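PDB 3GRH: putative acyl-CoA thioester hydrolase YbhC from Escherichia coli K-12, which is a putative thioesterase of the outer membrane that belongs to the pectinesterase family yet neither binds pectin nor shows pectinesterase activity. Local coordinates for residues Val121-Leu132 with Val195-Gln206; Leu208-Asp216 with Asn239-Asn247. One frame throughout, in Å; residues are numbered along the deposited sequence.

Contact 1. Residues Val121-Leu132 with Val195-Gln206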
# COMPACT_ATOMS: atom_id res chain seq x y z
N VAL A 121 -4.06 8.57 13.33
CA VAL A 121 -3.67 9.86 12.72
C VAL A 121 -4.51 9.87 11.45
O VAL A 121 -4.34 9.04 10.56
CB VAL A 121 -2.22 9.89 12.35
CG1 VAL A 121 -1.89 11.18 11.61
CG2 VAL A 121 -1.32 9.75 13.57
N TYR A 122 -5.41 10.83 11.36
CA TYR A 122 -6.26 11.02 10.18
C TYR A 122 -5.84 12.34 9.54
O TYR A 122 -5.81 13.40 10.19
CB TYR A 122 -7.68 11.13 10.60
CG TYR A 122 -8.40 9.86 11.01
CD1 TYR A 122 -7.75 8.62 11.05
CD2 TYR A 122 -9.68 9.94 11.47
CE1 TYR A 122 -8.39 7.49 11.48
CE2 TYR A 122 -10.30 8.82 11.91
CZ TYR A 122 -9.67 7.63 11.87
OH TYR A 122 -10.36 6.47 12.30
N VAL A 123 -5.44 12.26 8.27
CA VAL A 123 -4.95 13.46 7.55
C VAL A 123 -5.99 13.75 6.48
O VAL A 123 -6.13 13.00 5.54
CB VAL A 123 -3.59 13.27 6.89
CG1 VAL A 123 -3.02 14.60 6.38
CG2 VAL A 123 -2.57 12.72 7.92
N PRO A 124 -6.72 14.83 6.62
CA PRO A 124 -7.82 15.09 5.68
C PRO A 124 -7.38 15.67 4.37
O PRO A 124 -6.24 16.09 4.18
CB PRO A 124 -8.69 16.08 6.48
CG PRO A 124 -7.74 16.77 7.29
CD PRO A 124 -6.78 15.78 7.75
N ALA A 125 -8.29 15.56 3.42
CA ALA A 125 -8.12 16.30 2.17
C ALA A 125 -8.02 17.80 2.52
O ALA A 125 -8.70 18.32 3.41
CB ALA A 125 -9.29 16.01 1.24
N ALA A 126 -7.09 18.46 1.82
CA ALA A 126 -6.78 19.86 2.10
C ALA A 126 -6.17 20.40 0.84
O ALA A 126 -5.64 19.66 0.07
CB ALA A 126 -5.78 19.93 3.20
N PRO A 127 -6.21 21.71 0.68
CA PRO A 127 -5.57 22.36 -0.45
C PRO A 127 -4.07 22.25 -0.54
O PRO A 127 -3.51 22.39 -1.66
CB PRO A 127 -5.91 23.82 -0.23
CG PRO A 127 -6.34 23.95 1.18
CD PRO A 127 -6.98 22.66 1.49
N GLY A 128 -3.40 22.12 0.61
CA GLY A 128 -1.98 21.96 0.66
C GLY A 128 -1.56 20.56 1.13
O GLY A 128 -2.33 19.86 1.86
N GLY A 129 -0.35 20.19 0.71
CA GLY A 129 0.29 18.92 1.13
C GLY A 129 0.84 18.96 2.54
O GLY A 129 1.22 19.96 3.06
N ILE A 130 0.78 17.81 3.20
CA ILE A 130 1.38 17.64 4.49
C ILE A 130 2.55 16.68 4.38
O ILE A 130 2.39 15.60 3.78
CB ILE A 130 0.39 17.05 5.47
CG1 ILE A 130 -0.77 18.00 5.67
CG2 ILE A 130 1.08 16.81 6.85
CD1 ILE A 130 -0.40 19.18 6.47
N THR A 131 3.70 17.07 4.94
CA THR A 131 4.88 16.15 5.09
C THR A 131 5.07 15.82 6.52
O THR A 131 5.20 16.69 7.34
CB THR A 131 6.13 16.77 4.51
OG1 THR A 131 5.92 17.05 3.11
CG2 THR A 131 7.32 15.82 4.67
N LEU A 132 5.07 14.54 6.86
CA LEU A 132 5.30 14.09 8.24
C LEU A 132 6.55 13.22 8.23
O LEU A 132 6.63 12.28 7.44
CB LEU A 132 4.09 13.28 8.71
CG LEU A 132 4.13 12.75 10.10
CD1 LEU A 132 4.00 13.86 11.12
CD2 LEU A 132 3.02 11.72 10.27
N VAL A 195 -4.85 2.64 11.26
CA VAL A 195 -4.22 3.48 12.29
C VAL A 195 -3.95 4.86 11.71
O VAL A 195 -4.19 5.87 12.33
CB VAL A 195 -2.91 2.83 12.83
CG1 VAL A 195 -2.21 3.79 13.81
CG2 VAL A 195 -3.22 1.45 13.45
N PHE A 196 -3.35 4.89 10.52
CA PHE A 196 -2.99 6.11 9.82
C PHE A 196 -3.81 6.10 8.56
O PHE A 196 -3.68 5.21 7.74
CB PHE A 196 -1.48 6.11 9.50
CG PHE A 196 -0.92 7.38 9.13
CD1 PHE A 196 -0.05 8.08 9.98
CD2 PHE A 196 -1.27 7.98 7.98
CE1 PHE A 196 0.46 9.27 9.62
CE2 PHE A 196 -0.78 9.28 7.64
CZ PHE A 196 0.09 9.88 8.49
N TRP A 197 -4.67 7.10 8.41
CA TRP A 197 -5.54 7.22 7.23
C TRP A 197 -5.44 8.61 6.70
O TRP A 197 -5.69 9.57 7.37
CB TRP A 197 -6.96 6.95 7.64
CG TRP A 197 -8.02 7.13 6.62
CD1 TRP A 197 -7.88 7.24 5.28
CD2 TRP A 197 -9.45 7.17 6.86
NE1 TRP A 197 -9.10 7.40 4.69
CE2 TRP A 197 -10.06 7.42 5.64
CE3 TRP A 197 -10.23 7.18 8.02
CZ2 TRP A 197 -11.43 7.55 5.51
CZ3 TRP A 197 -11.58 7.24 7.88
CH2 TRP A 197 -12.17 7.45 6.67
N SER A 198 -4.98 8.67 5.47
CA SER A 198 -4.85 9.96 4.76
C SER A 198 -5.71 10.05 3.54
O SER A 198 -5.76 9.10 2.79
CB SER A 198 -3.44 10.16 4.35
OG SER A 198 -3.25 11.37 3.63
N GLN A 199 -6.38 11.20 3.40
CA GLN A 199 -6.97 11.58 2.13
C GLN A 199 -6.25 12.77 1.52
O GLN A 199 -6.73 13.39 0.56
CB GLN A 199 -8.42 11.93 2.30
CG GLN A 199 -9.20 10.79 2.89
CD GLN A 199 -10.58 10.84 2.43
OE1 GLN A 199 -11.21 11.92 2.42
NE2 GLN A 199 -11.06 9.72 1.90
N ASN A 200 -5.13 13.18 2.08
CA ASN A 200 -4.41 14.38 1.62
C ASN A 200 -3.66 14.09 0.31
O ASN A 200 -2.78 13.22 0.23
CB ASN A 200 -3.40 14.71 2.75
CG ASN A 200 -2.67 15.98 2.57
OD1 ASN A 200 -1.42 15.99 2.39
ND2 ASN A 200 -3.40 17.07 2.55
N ASN A 201 -3.97 14.88 -0.73
CA ASN A 201 -3.19 14.83 -1.93
C ASN A 201 -1.85 15.40 -1.62
O ASN A 201 -1.73 16.44 -0.96
CB ASN A 201 -3.84 15.62 -3.06
CG ASN A 201 -5.14 15.06 -3.54
OD1 ASN A 201 -5.46 13.88 -3.40
ND2 ASN A 201 -5.95 15.97 -4.13
N GLY A 202 -0.82 14.76 -2.10
CA GLY A 202 0.46 15.30 -1.74
C GLY A 202 1.07 14.92 -0.45
O GLY A 202 2.14 15.45 -0.15
N LEU A 203 0.46 14.04 0.29
CA LEU A 203 1.07 13.52 1.56
C LEU A 203 2.43 12.98 1.27
O LEU A 203 2.63 12.26 0.30
CB LEU A 203 0.21 12.40 2.08
CG LEU A 203 0.66 11.85 3.44
CD1 LEU A 203 0.15 12.75 4.57
CD2 LEU A 203 0.10 10.39 3.55
N GLN A 204 3.39 13.31 2.15
CA GLN A 204 4.71 12.75 2.12
C GLN A 204 5.00 12.20 3.49
O GLN A 204 4.77 12.87 4.47
CB GLN A 204 5.69 13.85 1.81
CG GLN A 204 5.57 14.33 0.40
CD GLN A 204 6.54 15.45 0.06
OE1 GLN A 204 7.17 16.11 0.90
NE2 GLN A 204 6.63 15.72 -1.24
N LEU A 205 5.46 10.96 3.56
CA LEU A 205 5.86 10.28 4.83
C LEU A 205 7.29 9.80 4.70
O LEU A 205 7.66 9.30 3.68
CB LEU A 205 5.00 9.07 5.12
CG LEU A 205 3.53 9.30 5.27
CD1 LEU A 205 2.80 8.00 5.55
CD2 LEU A 205 3.17 10.30 6.40
N GLN A 206 8.09 10.08 5.70
CA GLN A 206 9.49 9.67 5.67
C GLN A 206 10.00 9.30 7.06
O GLN A 206 9.77 10.05 8.00
CB GLN A 206 10.32 10.76 5.06
CG GLN A 206 11.80 10.38 4.90
CD GLN A 206 12.55 11.32 4.02
OE1 GLN A 206 13.17 12.33 4.53
NE2 GLN A 206 12.55 11.06 2.72
O HOH W 1 -5.98 16.93 -0.52
O HOH W 2 -3.33 18.66 -0.97
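Val-121, Val-123 and Leu-132 pack around the ring of Phe-196 in the tightly filled interior of two successive coils of a right-handed parallel beta-helix. CG1 of Val-121 sits over one face of the ring, 4.0 Å from its centroid in a CH-pi contact, while CD2 of Leu-132 meets the edge at CE1, 3.6 Å away. With CG anti to the backbone N (chi1 -165°), the ring of Phe-196 reaches inward, and Leu-205 CD1 lies on the face opposite Val-121. On the other face of strands 121-123 and 196-198, Trp-197 presents its CE3 edge to the centre of the Tyr-122 ring, a T-shaped pair with planes at 72°. Where the coils turn, Asn-200 bridges the loop: its ND2 donates a straight bond to Gly-128 O (3.1 Å), in the plane of its amide, and a weak one to Pro-124 O (3.4 Å), and its OD1 accepts from Ile-130 N (3.0 Å). Bonds at both ends of this buried amide set its rotation. The packing gives way to solvent at Ala-125 and Asn-201, where two waters link the backbones of Ala-126 and Asn-201. Beyond the turn, Thr-131 OG1 donates to Gln-204 OE1 (2.7 Å) from above the carbonyl plane and also bonds to Arg-107. Helix 92-100 lies against Val-121 and Ile-130, helix 174-181 against Trp-197, and strand 108-112 borders strand 130-134.

Contact 2. Residues Leu208-Asp216 with Asn239-Asn247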
# COMPACT_ATOMS: atom_id res chain seq x y z
N LEU A 208 9.77 6.91 9.51
CA LEU A 208 8.93 6.57 10.63
C LEU A 208 8.31 5.20 10.44
O LEU A 208 8.48 4.60 9.40
CB LEU A 208 7.84 7.57 10.92
CG LEU A 208 7.06 8.11 9.78
CD1 LEU A 208 6.00 7.12 9.35
CD2 LEU A 208 6.46 9.41 10.12
N THR A 209 7.66 4.72 11.49
CA THR A 209 7.05 3.38 11.52
C THR A 209 5.61 3.56 11.82
O THR A 209 5.24 4.27 12.72
CB THR A 209 7.68 2.46 12.59
OG1 THR A 209 9.06 2.30 12.20
CG2 THR A 209 7.01 1.09 12.62
N ILE A 210 4.79 2.86 11.05
CA ILE A 210 3.31 2.85 11.28
C ILE A 210 2.89 1.39 11.44
O ILE A 210 3.24 0.57 10.63
CB ILE A 210 2.53 3.46 10.18
CG1 ILE A 210 2.85 4.96 10.03
CG2 ILE A 210 1.04 3.25 10.46
CD1 ILE A 210 2.50 5.57 8.66
N GLU A 211 2.23 1.07 12.56
CA GLU A 211 1.95 -0.34 12.91
C GLU A 211 0.50 -0.41 13.39
O GLU A 211 0.07 0.37 14.22
CB GLU A 211 2.92 -0.83 13.98
CG GLU A 211 2.75 -2.26 14.38
CD GLU A 211 3.88 -2.85 15.19
OE1 GLU A 211 5.05 -2.71 14.73
OE2 GLU A 211 3.60 -3.49 16.22
N ASN A 212 -0.23 -1.38 12.87
CA ASN A 212 -1.46 -1.85 13.53
C ASN A 212 -1.04 -2.98 14.46
O ASN A 212 -0.59 -4.01 14.00
CB ASN A 212 -2.56 -2.22 12.56
CG ASN A 212 -3.86 -2.40 13.21
OD1 ASN A 212 -3.90 -3.04 14.27
ND2 ASN A 212 -4.97 -1.95 12.58
N THR A 213 -1.10 -2.65 15.73
CA THR A 213 -0.45 -3.45 16.77
C THR A 213 -1.37 -4.63 17.17
O THR A 213 -1.03 -5.39 18.12
CB THR A 213 -0.10 -2.58 17.95
OG1 THR A 213 -1.26 -1.88 18.43
CG2 THR A 213 0.90 -1.49 17.58
N LEU A 214 -2.45 -4.89 16.46
CA LEU A 214 -3.25 -6.11 16.73
C LEU A 214 -2.38 -7.38 16.67
O LEU A 214 -2.41 -8.25 17.58
CB LEU A 214 -4.40 -6.20 15.75
CG LEU A 214 -5.50 -7.19 15.99
CD1 LEU A 214 -6.41 -6.69 17.15
CD2 LEU A 214 -6.32 -7.43 14.72
N GLY A 215 -1.50 -7.43 15.69
CA GLY A 215 -0.46 -8.42 15.67
C GLY A 215 -0.91 -9.81 15.91
O GLY A 215 -1.83 -10.30 15.24
N ASP A 216 -0.23 -10.50 16.83
CA ASP A 216 -0.53 -11.90 17.09
C ASP A 216 -1.50 -12.11 18.27
O ASP A 216 -1.60 -13.22 18.89
CB ASP A 216 0.78 -12.67 17.26
CG ASP A 216 1.79 -12.44 16.10
OD1 ASP A 216 1.43 -12.49 14.87
OD2 ASP A 216 2.98 -12.20 16.42
N ASN A 239 11.35 5.50 2.94
CA ASN A 239 12.06 5.02 4.17
C ASN A 239 11.13 4.94 5.34
O ASN A 239 11.38 5.51 6.40
CB ASN A 239 13.25 5.91 4.49
CG ASN A 239 14.20 5.28 5.48
OD1 ASN A 239 14.32 4.05 5.56
ND2 ASN A 239 14.84 6.14 6.29
N VAL A 240 10.01 4.24 5.14
CA VAL A 240 8.98 4.01 6.17
C VAL A 240 8.88 2.53 6.42
O VAL A 240 8.98 1.73 5.50
CB VAL A 240 7.64 4.67 5.77
CG1 VAL A 240 6.42 4.22 6.64
CG2 VAL A 240 7.76 6.16 5.81
N ASN A 241 8.58 2.14 7.66
CA ASN A 241 8.23 0.75 7.96
C ASN A 241 6.74 0.71 8.17
O ASN A 241 6.22 1.50 8.96
CB ASN A 241 8.86 0.26 9.28
CG ASN A 241 10.35 0.20 9.25
OD1 ASN A 241 10.97 -0.03 8.24
ND2 ASN A 241 10.97 0.55 10.38
N ILE A 242 6.06 -0.17 7.46
CA ILE A 242 4.62 -0.38 7.60
C ILE A 242 4.38 -1.79 8.05
O ILE A 242 4.72 -2.73 7.32
CB ILE A 242 3.87 -0.10 6.26
CG1 ILE A 242 4.32 1.19 5.60
CG2 ILE A 242 2.42 -0.04 6.62
CD1 ILE A 242 3.78 1.31 4.17
N LEU A 243 3.91 -1.93 9.30
CA LEU A 243 3.93 -3.21 10.00
C LEU A 243 2.53 -3.64 10.34
O LEU A 243 1.74 -2.90 10.95
CB LEU A 243 4.77 -3.14 11.28
CG LEU A 243 6.19 -2.71 11.04
CD1 LEU A 243 6.93 -2.62 12.35
CD2 LEU A 243 6.95 -3.53 10.08
N GLY A 244 2.20 -4.87 9.93
CA GLY A 244 0.92 -5.46 10.25
C GLY A 244 0.92 -6.94 10.02
O GLY A 244 1.98 -7.59 10.07
N ARG A 245 -0.29 -7.44 9.82
CA ARG A 245 -0.53 -8.87 9.54
C ARG A 245 -1.48 -8.90 8.36
O ARG A 245 -1.02 -8.84 7.23
CB ARG A 245 -1.02 -9.62 10.71
CG ARG A 245 -0.07 -9.67 11.86
CD ARG A 245 1.09 -10.51 11.63
NE ARG A 245 1.95 -10.50 12.83
CZ ARG A 245 3.08 -9.80 12.95
NH1 ARG A 245 3.54 -9.02 11.99
NH2 ARG A 245 3.82 -9.91 14.08
N GLN A 246 -2.80 -8.83 8.58
CA GLN A 246 -3.74 -8.81 7.44
C GLN A 246 -4.09 -7.41 7.02
O GLN A 246 -4.48 -6.62 7.82
CB GLN A 246 -5.01 -9.61 7.79
CG GLN A 246 -5.92 -9.85 6.68
CD GLN A 246 -7.20 -10.48 7.06
OE1 GLN A 246 -7.21 -11.34 7.91
NE2 GLN A 246 -8.33 -10.00 6.47
N ASN A 247 -3.89 -7.12 5.74
CA ASN A 247 -4.22 -5.84 5.11
C ASN A 247 -3.37 -4.69 5.67
O ASN A 247 -3.88 -3.56 5.81
CB ASN A 247 -5.69 -5.49 5.27
CG ASN A 247 -6.63 -6.45 4.60
OD1 ASN A 247 -7.46 -7.09 5.29
ND2 ASN A 247 -6.54 -6.57 3.28
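Two torsions place Arg-245 against Asp-216: its CG stands anti to the carbonyl carbon (chi1 -63°), and a bend at chi2 (-71°) brings the guanidinium to the carboxylate, the two side chains crossing at about a right angle. NE gives a straight bond to Asp-216 OD1 (2.9 Å); OD1 lies near the guanidinium plane, but NE reaches it from above the carboxylate plane. A weak second bond runs from NH2 to Asp-216 OD2 (3.4 Å), so the two flat groups, 31° apart, meet unevenly in this salt bridge. NH1 turns back to Gly-244 O (2.9 Å) and forms a further salt bridge with Glu-276; Asp-216 OD1 is also bonded to Ser-300. Replacing Arg-245 by alanine would probably leave the carboxylates of Asp-216 and Glu-276 without the cation they share. Arg-245 lies about 10 Å, side chain to side chain, from Asp-280, the predicted nucleophile.

Before these loops, strands 208-212 and 240-243 run parallel, Asn-241 and Leu-243 each giving and accepting one backbone bond. On the face with Thr-209 and Glu-211, Asn-241 ND2 donates to Thr-209 OG1 (3.2 Å), which also bonds to Pro-139 O. CG2 of Thr-209 rests on CD1 of Leu-243 at 3.7 Å, and the side chain of Glu-211 crosses the same leucine obliquely, its OE1 lying against CD1. On the inner face, Leu-208 and Val-240 lie side by side, CD1 to CG1 4.0 Å, pointing the same way. Asn-212 OD1 accepts from Leu-214 N (3.2 Å) in an Asx turn that starts the loop, while its ND2 bonds to the backbone oxygens of Val-226 and Leu-148. Leu-205 of strand 204-206 packs on Ile-210 and Val-240 from inside the coil, while strand 274-277 flanks strand 240-243 and strand 142-146 borders strand 208-212.

Contacts 1 and 2 follow one another along the chain and lie about 18 Å apart, centre to centre. They share a coil of the beta-helix: contact 1 ties it to the one before, contact 2 to the one after. Strand 204-206, in contact 1, leads directly into strand 208-212 of contact 2, so the chain passes from one face of the solenoid to the next. Their side chains meet inside the coil: Phe-196 CD1 approaches Ile-210 CD1 at 3.8 Å, and Val-195 CG2 packs on the backbone of Glu-211 and Asn-212. Thus contact 1 joins coils through two faces and the turn between them, whereas contact 2 continues the stacking on a third face and carries it into loops nearer the predicted active site.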